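Local coordinates for protein O-succinylhomoserine sulfhydrylase (PDB 3NDN) that probably catalyses the pyridoxal-phosphate-dependent formation of L-homocysteine from O-succinyl-L-homoserine and hydrogen sulfide for methionine biosynthesis, at residues T373-M378 with A384-G389; L333-P336 with Q342-F345; G131-V136 with F171-S176. One frame throughout, in Å; residues are numbered along the deposited sequence.

The three contacts follow one another along the chain as contact 3, contact 2 and contact 1. Contact 3 (131-136 with 171-176) lies in the interior, with its centre about 10 Å from the centre of the chain, within the large sheet domain, which in this fold carries the cofactor; the pyridoxal phosphate is held covalently, probably at Lys227. Contacts 1 and 2 belong to the later part of the chain, with centres 16 Å apart and nearest atoms about 7 Å apart. Contact 1 comes closer to contact 3, with centres 14 Å apart and nearest atoms about 6 Å apart, whereas contacts 2 and 3 have centres 28 Å apart. Contacts 1 and 3 both touch the second subunit.

Contact 1: residues T373-M378 with A384-G389; sequences TTHRAM and AAIGLG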
ATOM      1  N   THR A 373      -9.161  29.511  13.712  1.00 48.44           N
ATOM      2  CA  THR A 373      -8.460  28.468  12.940  1.00 50.10           C
ATOM      3  C   THR A 373      -8.190  28.892  11.478  1.00 51.77           C
ATOM      4  O   THR A 373      -7.144  29.470  11.186  1.00 52.18           O
ATOM      5  CB  THR A 373      -9.237  27.129  12.930  1.00 49.57           C
ATOM      6  OG1 THR A 373     -10.538  27.335  12.363  1.00 48.70           O
ATOM      7  CG2 THR A 373      -9.377  26.546  14.330  1.00 49.96           C
ATOM      8  N   THR A 374      -9.131  28.594  10.571  1.00 53.74           N
ATOM      9  CA  THR A 374      -9.054  28.969   9.137  1.00 55.87           C
ATOM     10  C   THR A 374      -8.352  30.321   8.908  1.00 57.70           C
ATOM     11  O   THR A 374      -7.398  30.404   8.131  1.00 57.89           O
ATOM     12  CB  THR A 374     -10.473  29.005   8.471  1.00 55.60           C
ATOM     13  OG1 THR A 374     -11.237  27.860   8.874  1.00 56.23           O
ATOM     14  CG2 THR A 374     -10.386  29.023   6.940  1.00 55.95           C
ATOM     15  N   HIS A 375      -8.814  31.359   9.609  1.00 59.87           N
ATOM     16  CA  HIS A 375      -8.333  32.731   9.408  1.00 61.98           C
ATOM     17  C   HIS A 375      -7.710  33.354  10.660  1.00 63.61           C
ATOM     18  O   HIS A 375      -7.981  34.512  10.991  1.00 64.12           O
ATOM     19  CB  HIS A 375      -9.479  33.615   8.884  1.00 62.11           C
ATOM     20  CG  HIS A 375      -9.737  33.458   7.419  1.00 62.44           C
ATOM     21  ND1 HIS A 375      -9.921  32.231   6.822  1.00 62.64           N
ATOM     22  CD2 HIS A 375      -9.846  34.375   6.429  1.00 63.35           C
ATOM     23  CE1 HIS A 375     -10.118  32.396   5.527  1.00 62.96           C
ATOM     24  NE2 HIS A 375     -10.085  33.689   5.263  1.00 63.23           N
ATOM     25  N   ARG A 376      -6.862  32.586  11.340  1.00 65.03           N
ATOM     26  CA  ARG A 376      -6.218  33.041  12.575  1.00 66.83           C
ATOM     27  C   ARG A 376      -5.156  34.128  12.346  1.00 67.97           C
ATOM     28  O   ARG A 376      -5.094  35.114  13.093  1.00 68.47           O
ATOM     29  CB  ARG A 376      -5.586  31.851  13.311  1.00 66.91           C
ATOM     30  CG  ARG A 376      -4.817  32.260  14.558  1.00 68.26           C
ATOM     31  CD  ARG A 376      -3.855  31.185  15.055  1.00 69.10           C
ATOM     32  NE  ARG A 376      -2.871  31.756  15.974  1.00 70.95           N
ATOM     33  CZ  ARG A 376      -3.145  32.216  17.197  1.00 72.03           C
ATOM     34  NH1 ARG A 376      -4.386  32.173  17.680  1.00 72.24           N
ATOM     35  NH2 ARG A 376      -2.172  32.721  17.946  1.00 72.20           N
ATOM     36  N   ALA A 377      -4.329  33.928  11.318  1.00 68.62           N
ATOM     37  CA  ALA A 377      -3.160  34.777  11.046  1.00 69.81           C
ATOM     38  C   ALA A 377      -3.490  36.263  10.843  1.00 70.69           C
ATOM     39  O   ALA A 377      -2.840  37.134  11.436  1.00 71.49           O
ATOM     40  CB  ALA A 377      -2.359  34.222   9.847  1.00 69.45           C
ATOM     41  N   MET A 378      -4.513  36.539  10.033  1.00 70.94           N
ATOM     42  CA  MET A 378      -4.849  37.912   9.613  1.00 71.61           C
ATOM     43  C   MET A 378      -5.289  38.897  10.716  1.00 72.14           C
ATOM     44  O   MET A 378      -5.529  40.077  10.428  1.00 72.74           O
ATOM     45  CB  MET A 378      -5.882  37.896   8.473  1.00 71.44           C
ATOM     46  CG  MET A 378      -7.278  37.435   8.867  1.00 71.76           C
ATOM     47  SD  MET A 378      -8.567  38.074   7.773  1.00 74.08           S
ATOM     48  CE  MET A 378      -8.163  37.296   6.204  1.00 73.01           C
ATOM     49  N   ALA A 384     -12.705  41.695  10.486  1.00 64.25           N
ATOM     50  CA  ALA A 384     -13.832  42.641  10.491  1.00 64.10           C
ATOM     51  C   ALA A 384     -14.086  43.229   9.101  1.00 63.57           C
ATOM     52  O   ALA A 384     -15.235  43.464   8.719  1.00 63.58           O
ATOM     53  CB  ALA A 384     -13.591  43.759  11.510  1.00 65.03           C
ATOM     54  N   ALA A 385     -12.999  43.452   8.360  1.00 62.96           N
ATOM     55  CA  ALA A 385     -13.046  43.971   6.993  1.00 62.05           C
ATOM     56  C   ALA A 385     -13.958  43.152   6.079  1.00 60.69           C
ATOM     57  O   ALA A 385     -14.708  43.727   5.287  1.00 60.65           O
ATOM     58  CB  ALA A 385     -11.638  44.043   6.408  1.00 62.10           C
ATOM     59  N   ILE A 386     -13.895  41.822   6.203  1.00 58.90           N
ATOM     60  CA  ILE A 386     -14.681  40.904   5.354  1.00 57.21           C
ATOM     61  C   ILE A 386     -15.962  40.347   5.994  1.00 56.00           C
ATOM     62  O   ILE A 386     -16.654  39.517   5.390  1.00 55.67           O
ATOM     63  CB  ILE A 386     -13.821  39.714   4.815  1.00 56.63           C
ATOM     64  CG1 ILE A 386     -13.063  39.018   5.956  1.00 55.84           C
ATOM     65  CG2 ILE A 386     -12.884  40.188   3.709  1.00 57.48           C
ATOM     66  CD1 ILE A 386     -12.533  37.644   5.607  1.00 54.37           C
ATOM     67  N   GLY A 387     -16.272  40.799   7.207  1.00 55.14           N
ATOM     68  CA  GLY A 387     -17.507  40.403   7.897  1.00 53.35           C
ATOM     69  C   GLY A 387     -17.432  39.086   8.661  1.00 51.64           C
ATOM     70  O   GLY A 387     -18.465  38.506   9.003  1.00 51.22           O
ATOM     71  N   LEU A 388     -16.212  38.623   8.942  1.00 50.15           N
ATOM     72  CA  LEU A 388     -15.998  37.362   9.653  1.00 48.56           C
ATOM     73  C   LEU A 388     -15.922  37.522  11.184  1.00 48.35           C
ATOM     74  O   LEU A 388     -14.828  37.536  11.772  1.00 48.64           O
ATOM     75  CB  LEU A 388     -14.751  36.646   9.095  1.00 47.98           C
ATOM     76  CG  LEU A 388     -14.289  35.327   9.718  1.00 47.45           C
ATOM     77  CD1 LEU A 388     -15.333  34.242   9.534  1.00 46.18           C
ATOM     78  CD2 LEU A 388     -12.941  34.891   9.135  1.00 47.57           C
ATOM     79  N   GLY A 389     -17.087  37.628  11.828  1.00 47.49           N
ATOM     80  CA  GLY A 389     -17.156  37.779  13.291  1.00 46.75           C
ATOM     81  C   GLY A 389     -16.878  36.503  14.079  1.00 45.74           C
ATOM     82  O   GLY A 389     -16.761  35.415  13.499  1.00 44.57           O
TER
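His375 meets Leu388 and Ile386 where the chain leaves helix 379-385 through a Schellman motif and folds back beside the loop that led into it. Gly387, with positive phi, makes the turn, and its N bonds to Ala384 O at 3.2 Å. The loop has a turn of its own, a type I beta turn from Thr373 to Arg376 that ends just past the histidine.

Starting at CB, the histidine side chain first touches the leucine: His375 CB lies 3.7 Å from Leu388 CD2. The same methyl follows the side chain as it becomes flat, with His375 CG 3.9 Å from Leu388 CD2, so one branch of the leucine serves both the aliphatic stem and the base of the ring. Further out, His375 CD2 is still 4.1 Å from Leu388 CD2 and comes within 4.3 Å of Ile386 CD1. Both methyls approach the imidazole obliquely, and the histidine and leucine side chains cross at about a right angle. Thr374 CB lies in the ring plane, at its edge. On the leucine side, CG stands opposite the backbone N (chi1 178°), which carries the CD2 branch to the histidine.

Pro178 touches both His375 and Leu388, while Arg383 NH1 from the helix bonds to His375 O and ties the loop to the helix. Nearer the surface, Met378 curls its end round (chi3 65°) to place CE 4.4 Å from Ile386 CD1.

Contact 2: residues L333-P336 with Q342-F345; sequences LDCP and QRAF
Arg343 offers its aliphatic stem, and not its charged end, to Leu333 and Cys335. CG leaves CB opposite the backbone N and the chain then bends sharply at chi2, 82°, so that CB and CG stay beside the loop while the guanidinium turns off. Leu333 reaches in with CD1 alone: Leu333 CD1 is 3.6 Å from Arg343 CG, the two side chains crossing at about a right angle. The same methyl also settles against the helix backbone, with Leu333 CD1 3.7 Å from Ala344 N and 4.3 Å from Ala344 CB.

Leu333 is the last residue of strand 328-333, whose neighbours 301-305 and 392-396 both run antiparallel to it in the smaller, later sheet; the contact therefore lies at a strand-loop-helix connection, packing the strand end and following loop on the first turns of helix 340-350. Val347, a turn further along that helix, also touches Leu333.

Two residues on, Cys335 holds SG between its N and carbonyl carbon (chi1 67°), a rotation that aims the sulfur at the arginine stem. Cys335 SG lies 4.0 Å from Arg343 CG and is equally near Arg343 CB. The polar end of Arg343 is engaged by other residues: NH1 forms a salt bridge with Glu346 OE1, and NH2 bonds to Leu413 O.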
ATOM      1  N   LEU A 333     -24.336  32.925  14.167  1.00 41.07           N
ATOM      2  CA  LEU A 333     -25.273  32.851  15.282  1.00 43.20           C
ATOM      3  C   LEU A 333     -25.860  34.227  15.594  1.00 44.61           C
ATOM      4  O   LEU A 333     -25.167  35.241  15.474  1.00 44.70           O
ATOM      5  CB  LEU A 333     -24.586  32.277  16.530  1.00 43.08           C
ATOM      6  CG  LEU A 333     -24.157  30.809  16.486  1.00 43.46           C
ATOM      7  CD1 LEU A 333     -23.156  30.491  17.580  1.00 43.46           C
ATOM      8  CD2 LEU A 333     -25.344  29.852  16.557  1.00 44.26           C
ATOM      9  N   ASP A 334     -27.129  34.258  15.996  1.00 46.64           N
ATOM     10  CA  ASP A 334     -27.790  35.521  16.365  1.00 48.88           C
ATOM     11  C   ASP A 334     -27.661  35.765  17.871  1.00 50.45           C
ATOM     12  O   ASP A 334     -28.427  35.219  18.666  1.00 51.13           O
ATOM     13  CB  ASP A 334     -29.258  35.524  15.928  1.00 49.23           C
ATOM     14  CG  ASP A 334     -29.940  36.895  16.109  1.00 51.45           C
ATOM     15  OD1 ASP A 334     -29.262  37.952  16.096  1.00 53.25           O
ATOM     16  OD2 ASP A 334     -31.176  36.912  16.255  1.00 53.75           O
ATOM     17  N   CYS A 335     -26.667  36.566  18.242  1.00 51.65           N
ATOM     18  CA  CYS A 335     -26.380  36.902  19.636  1.00 53.63           C
ATOM     19  C   CYS A 335     -25.435  38.114  19.691  1.00 54.79           C
ATOM     20  O   CYS A 335     -24.764  38.415  18.697  1.00 54.53           O
ATOM     21  CB  CYS A 335     -25.771  35.699  20.376  1.00 53.44           C
ATOM     22  SG  CYS A 335     -24.122  35.203  19.815  1.00 54.05           S
ATOM     23  N   PRO A 336     -25.385  38.826  20.842  1.00 56.10           N
ATOM     24  CA  PRO A 336     -24.451  39.966  20.973  1.00 56.85           C
ATOM     25  C   PRO A 336     -22.987  39.566  20.708  1.00 56.88           C
ATOM     26  O   PRO A 336     -22.566  38.466  21.092  1.00 56.32           O
ATOM     27  CB  PRO A 336     -24.635  40.411  22.427  1.00 57.69           C
ATOM     28  CG  PRO A 336     -25.990  39.925  22.814  1.00 57.53           C
ATOM     29  CD  PRO A 336     -26.205  38.642  22.056  1.00 56.65           C
ATOM     30  N   GLN A 342     -18.025  32.618  22.947  1.00 46.26           N
ATOM     31  CA  GLN A 342     -18.491  31.644  23.941  1.00 46.28           C
ATOM     32  C   GLN A 342     -19.635  30.798  23.378  1.00 44.89           C
ATOM     33  O   GLN A 342     -19.726  29.596  23.639  1.00 45.00           O
ATOM     34  CB  GLN A 342     -18.971  32.347  25.224  1.00 47.25           C
ATOM     35  CG  GLN A 342     -17.886  32.745  26.209  1.00 49.42           C
ATOM     36  CD  GLN A 342     -18.436  33.536  27.406  1.00 52.78           C
ATOM     37  OE1 GLN A 342     -18.906  34.666  27.261  1.00 53.64           O
ATOM     38  NE2 GLN A 342     -18.359  32.944  28.593  1.00 54.43           N
ATOM     39  N   ARG A 343     -20.506  31.443  22.616  1.00 44.33           N
ATOM     40  CA  ARG A 343     -21.687  30.796  22.061  1.00 43.68           C
ATOM     41  C   ARG A 343     -21.291  29.827  20.934  1.00 42.21           C
ATOM     42  O   ARG A 343     -21.787  28.695  20.877  1.00 41.45           O
ATOM     43  CB  ARG A 343     -22.668  31.865  21.583  1.00 44.37           C
ATOM     44  CG  ARG A 343     -23.952  31.347  20.955  1.00 47.03           C
ATOM     45  CD  ARG A 343     -25.037  30.942  21.972  1.00 52.08           C
ATOM     46  NE  ARG A 343     -26.156  30.299  21.274  1.00 54.45           N
ATOM     47  CZ  ARG A 343     -26.414  28.990  21.287  1.00 55.54           C
ATOM     48  NH1 ARG A 343     -25.652  28.153  21.990  1.00 56.91           N
ATOM     49  NH2 ARG A 343     -27.446  28.518  20.597  1.00 55.78           N
ATOM     50  N   ALA A 344     -20.399  30.276  20.051  1.00 40.88           N
ATOM     51  CA  ALA A 344     -19.843  29.411  18.989  1.00 40.22           C
ATOM     52  C   ALA A 344     -19.134  28.164  19.539  1.00 39.78           C
ATOM     53  O   ALA A 344     -19.369  27.056  19.060  1.00 38.99           O
ATOM     54  CB  ALA A 344     -18.898  30.204  18.075  1.00 40.07           C
ATOM     55  N   PHE A 345     -18.272  28.346  20.543  1.00 39.84           N
ATOM     56  CA  PHE A 345     -17.578  27.219  21.182  1.00 39.99           C
ATOM     57  C   PHE A 345     -18.560  26.216  21.800  1.00 39.97           C
ATOM     58  O   PHE A 345     -18.346  25.012  21.740  1.00 39.62           O
ATOM     59  CB  PHE A 345     -16.593  27.719  22.251  1.00 40.48           C
ATOM     60  CG  PHE A 345     -15.237  28.107  21.712  1.00 41.25           C
ATOM     61  CD1 PHE A 345     -15.083  28.571  20.401  1.00 41.52           C
ATOM     62  CD2 PHE A 345     -14.104  28.036  22.532  1.00 41.73           C
ATOM     63  CE1 PHE A 345     -13.827  28.939  19.909  1.00 40.07           C
ATOM     64  CE2 PHE A 345     -12.850  28.404  22.051  1.00 41.53           C
ATOM     65  CZ  PHE A 345     -12.712  28.859  20.736  1.00 40.87           C
TER

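Contact 3: residues G131-V136 with F171-S176; sequences GSCFVV and FFETPS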
ATOM      1  N   GLY A 131      -5.307  30.696   2.995  1.00 36.35           N
ATOM      2  CA  GLY A 131      -4.111  31.163   3.719  1.00 35.98           C
ATOM      3  C   GLY A 131      -2.771  31.017   3.009  1.00 35.81           C
ATOM      4  O   GLY A 131      -2.071  32.022   2.768  1.00 36.34           O
ATOM      5  N   SER A 132      -2.401  29.774   2.694  1.00 34.62           N
ATOM      6  CA  SER A 132      -1.143  29.479   1.999  1.00 34.64           C
ATOM      7  C   SER A 132      -1.046  30.085   0.585  1.00 34.15           C
ATOM      8  O   SER A 132       0.045  30.479   0.162  1.00 34.49           O
ATOM      9  CB  SER A 132      -0.883  27.974   1.957  1.00 34.04           C
ATOM     10  OG  SER A 132      -0.521  27.469   3.232  1.00 34.96           O
ATOM     11  N   CYS A 133      -2.159  30.137  -0.153  1.00 33.93           N
ATOM     12  CA  CYS A 133      -2.167  30.837  -1.456  1.00 34.20           C
ATOM     13  C   CYS A 133      -1.825  32.339  -1.320  1.00 34.51           C
ATOM     14  O   CYS A 133      -1.106  32.889  -2.164  1.00 34.10           O
ATOM     15  CB  CYS A 133      -3.497  30.663  -2.200  1.00 34.76           C
ATOM     16  SG  CYS A 133      -3.890  28.941  -2.662  1.00 33.79           S
ATOM     17  N   PHE A 134      -2.348  32.987  -0.272  1.00 34.79           N
ATOM     18  CA  PHE A 134      -2.046  34.402   0.000  1.00 36.22           C
ATOM     19  C   PHE A 134      -0.558  34.592   0.316  1.00 36.16           C
ATOM     20  O   PHE A 134       0.066  35.525  -0.203  1.00 36.99           O
ATOM     21  CB  PHE A 134      -2.942  34.987   1.124  1.00 36.15           C
ATOM     22  CG  PHE A 134      -2.727  36.475   1.375  1.00 38.74           C
ATOM     23  CD1 PHE A 134      -3.377  37.433   0.589  1.00 39.65           C
ATOM     24  CD2 PHE A 134      -1.886  36.913   2.401  1.00 39.48           C
ATOM     25  CE1 PHE A 134      -3.180  38.810   0.808  1.00 42.68           C
ATOM     26  CE2 PHE A 134      -1.675  38.296   2.624  1.00 41.78           C
ATOM     27  CZ  PHE A 134      -2.325  39.235   1.828  1.00 42.24           C
ATOM     28  N   VAL A 135       0.011  33.696   1.126  1.00 35.90           N
ATOM     29  CA  VAL A 135       1.444  33.756   1.485  1.00 36.15           C
ATOM     30  C   VAL A 135       2.334  33.620   0.238  1.00 35.78           C
ATOM     31  O   VAL A 135       3.328  34.332   0.109  1.00 36.20           O
ATOM     32  CB  VAL A 135       1.846  32.681   2.540  1.00 36.36           C
ATOM     33  CG1 VAL A 135       3.365  32.653   2.748  1.00 36.90           C
ATOM     34  CG2 VAL A 135       1.125  32.908   3.861  1.00 35.81           C
ATOM     35  N   VAL A 136       1.952  32.724  -0.676  1.00 34.60           N
ATOM     36  CA  VAL A 136       2.658  32.537  -1.954  1.00 34.43           C
ATOM     37  C   VAL A 136       2.637  33.844  -2.786  1.00 35.10           C
ATOM     38  O   VAL A 136       3.668  34.257  -3.319  1.00 34.68           O
ATOM     39  CB  VAL A 136       2.054  31.353  -2.798  1.00 34.04           C
ATOM     40  CG1 VAL A 136       2.500  31.414  -4.256  1.00 34.32           C
ATOM     41  CG2 VAL A 136       2.424  29.992  -2.199  1.00 33.50           C
ATOM     42  N   PHE A 171      -4.645  35.495 -10.841  1.00 35.39           N
ATOM     43  CA  PHE A 171      -5.002  34.342  -9.969  1.00 35.01           C
ATOM     44  C   PHE A 171      -6.199  34.674  -9.054  1.00 35.11           C
ATOM     45  O   PHE A 171      -6.200  35.720  -8.414  1.00 35.06           O
ATOM     46  CB  PHE A 171      -3.790  33.930  -9.109  1.00 34.48           C
ATOM     47  CG  PHE A 171      -4.057  32.757  -8.174  1.00 34.65           C
ATOM     48  CD1 PHE A 171      -4.192  31.468  -8.670  1.00 34.64           C
ATOM     49  CD2 PHE A 171      -4.195  32.954  -6.800  1.00 35.87           C
ATOM     50  CE1 PHE A 171      -4.457  30.379  -7.811  1.00 35.04           C
ATOM     51  CE2 PHE A 171      -4.448  31.870  -5.931  1.00 37.09           C
ATOM     52  CZ  PHE A 171      -4.580  30.582  -6.445  1.00 34.44           C
ATOM     53  N   PHE A 172      -7.204  33.787  -8.986  1.00 34.26           N
ATOM     54  CA  PHE A 172      -8.304  33.907  -8.000  1.00 34.38           C
ATOM     55  C   PHE A 172      -8.967  32.544  -7.695  1.00 33.95           C
ATOM     56  O   PHE A 172      -8.772  31.588  -8.450  1.00 33.19           O
ATOM     57  CB  PHE A 172      -9.372  34.940  -8.436  1.00 34.50           C
ATOM     58  CG  PHE A 172     -10.061  34.625  -9.765  1.00 34.68           C
ATOM     59  CD1 PHE A 172     -11.190  33.808  -9.813  1.00 33.24           C
ATOM     60  CD2 PHE A 172      -9.596  35.188 -10.957  1.00 34.91           C
ATOM     61  CE1 PHE A 172     -11.833  33.518 -11.036  1.00 34.99           C
ATOM     62  CE2 PHE A 172     -10.224  34.911 -12.191  1.00 34.58           C
ATOM     63  CZ  PHE A 172     -11.352  34.071 -12.236  1.00 33.07           C
ATOM     64  N   GLU A 173      -9.718  32.484  -6.589  1.00 34.17           N
ATOM     65  CA  GLU A 173     -10.619  31.363  -6.245  1.00 34.78           C
ATOM     66  C   GLU A 173     -12.065  31.863  -6.291  1.00 34.85           C
ATOM     67  O   GLU A 173     -12.325  33.021  -5.938  1.00 35.22           O
ATOM     68  CB  GLU A 173     -10.372  30.861  -4.813  1.00 34.78           C
ATOM     69  CG  GLU A 173      -8.959  30.364  -4.494  1.00 37.96           C
ATOM     70  CD  GLU A 173      -8.664  30.349  -2.984  1.00 43.08           C
ATOM     71  OE1 GLU A 173      -9.618  30.206  -2.171  1.00 45.15           O
ATOM     72  OE2 GLU A 173      -7.475  30.483  -2.612  1.00 43.02           O
ATOM     73  N   THR A 174     -13.000  30.999  -6.714  1.00 34.15           N
ATOM     74  CA  THR A 174     -14.446  31.302  -6.632  1.00 34.20           C
ATOM     75  C   THR A 174     -15.288  30.016  -6.520  1.00 33.50           C
ATOM     76  O   THR A 174     -15.054  29.070  -7.267  1.00 32.78           O
ATOM     77  CB  THR A 174     -14.956  32.217  -7.805  1.00 34.51           C
ATOM     78  OG1 THR A 174     -16.334  32.563  -7.591  1.00 34.76           O
ATOM     79  CG2 THR A 174     -14.810  31.544  -9.175  1.00 34.48           C
ATOM     80  N   PRO A 175     -16.203  29.943  -5.536  1.00 33.87           N
ATOM     81  CA  PRO A 175     -16.435  30.878  -4.415  1.00 34.59           C
ATOM     82  C   PRO A 175     -15.220  30.964  -3.474  1.00 35.66           C
ATOM     83  O   PRO A 175     -14.360  30.078  -3.528  1.00 35.55           O
ATOM     84  CB  PRO A 175     -17.611  30.251  -3.661  1.00 34.40           C
ATOM     85  CG  PRO A 175     -18.286  29.310  -4.658  1.00 33.76           C
ATOM     86  CD  PRO A 175     -17.136  28.793  -5.497  1.00 33.45           C
ATOM     87  N   SER A 176     -15.165  32.002  -2.631  1.00 36.81           N
ATOM     88  CA  SER A 176     -14.104  32.155  -1.604  1.00 37.83           C
ATOM     89  C   SER A 176     -14.454  31.380  -0.335  1.00 38.76           C
ATOM     90  O   SER A 176     -15.578  30.912  -0.179  1.00 39.17           O
ATOM     91  CB  SER A 176     -13.835  33.631  -1.268  1.00 37.98           C
ATOM     92  OG  SER A 176     -14.871  34.201  -0.468  1.00 37.67           O
TER
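The Phe171 ring receives Cys133 at its rim: the sulfur lies 5.4 Å from the ring centroid and 76° off the ring normal, a sulfur-aromatic contact made at the edge. Cys133 SG is 4.2 Å from Phe171 CZ, and Cys133 CB approaches Phe171 CE2 obliquely at 4.0 Å. Val109 of helix 105-114 and Asp202 of the adjacent strand also touch the phenylalanine. The second flat group, the Glu173 carboxylate, meets the same cysteine through one oxygen, with Glu173 OE2 3.9 Å from Cys133 SG, a contact without a hydrogen bond.

In the fold, this is a helix laid on the central sheet of the PLP-dependent transferase domain. Helix 131-143 links the parallel neighbours 122-126 and 147-151 in a beta-alpha-beta unit, and strand 169-173 lies on the other side of 122-126. Phe171 and Glu173, two residues apart, both send side chains toward the helix, with Cys133 meeting the pair.

Glu173 stands its CG beside its own N (chi1 -59°) and runs extended from there, which brings OE2 to the helix start, where it accepts a hydrogen bond from Phe130 N. Next to the cysteine, Ser132 OG bonds to His257 ND1 of the second subunit.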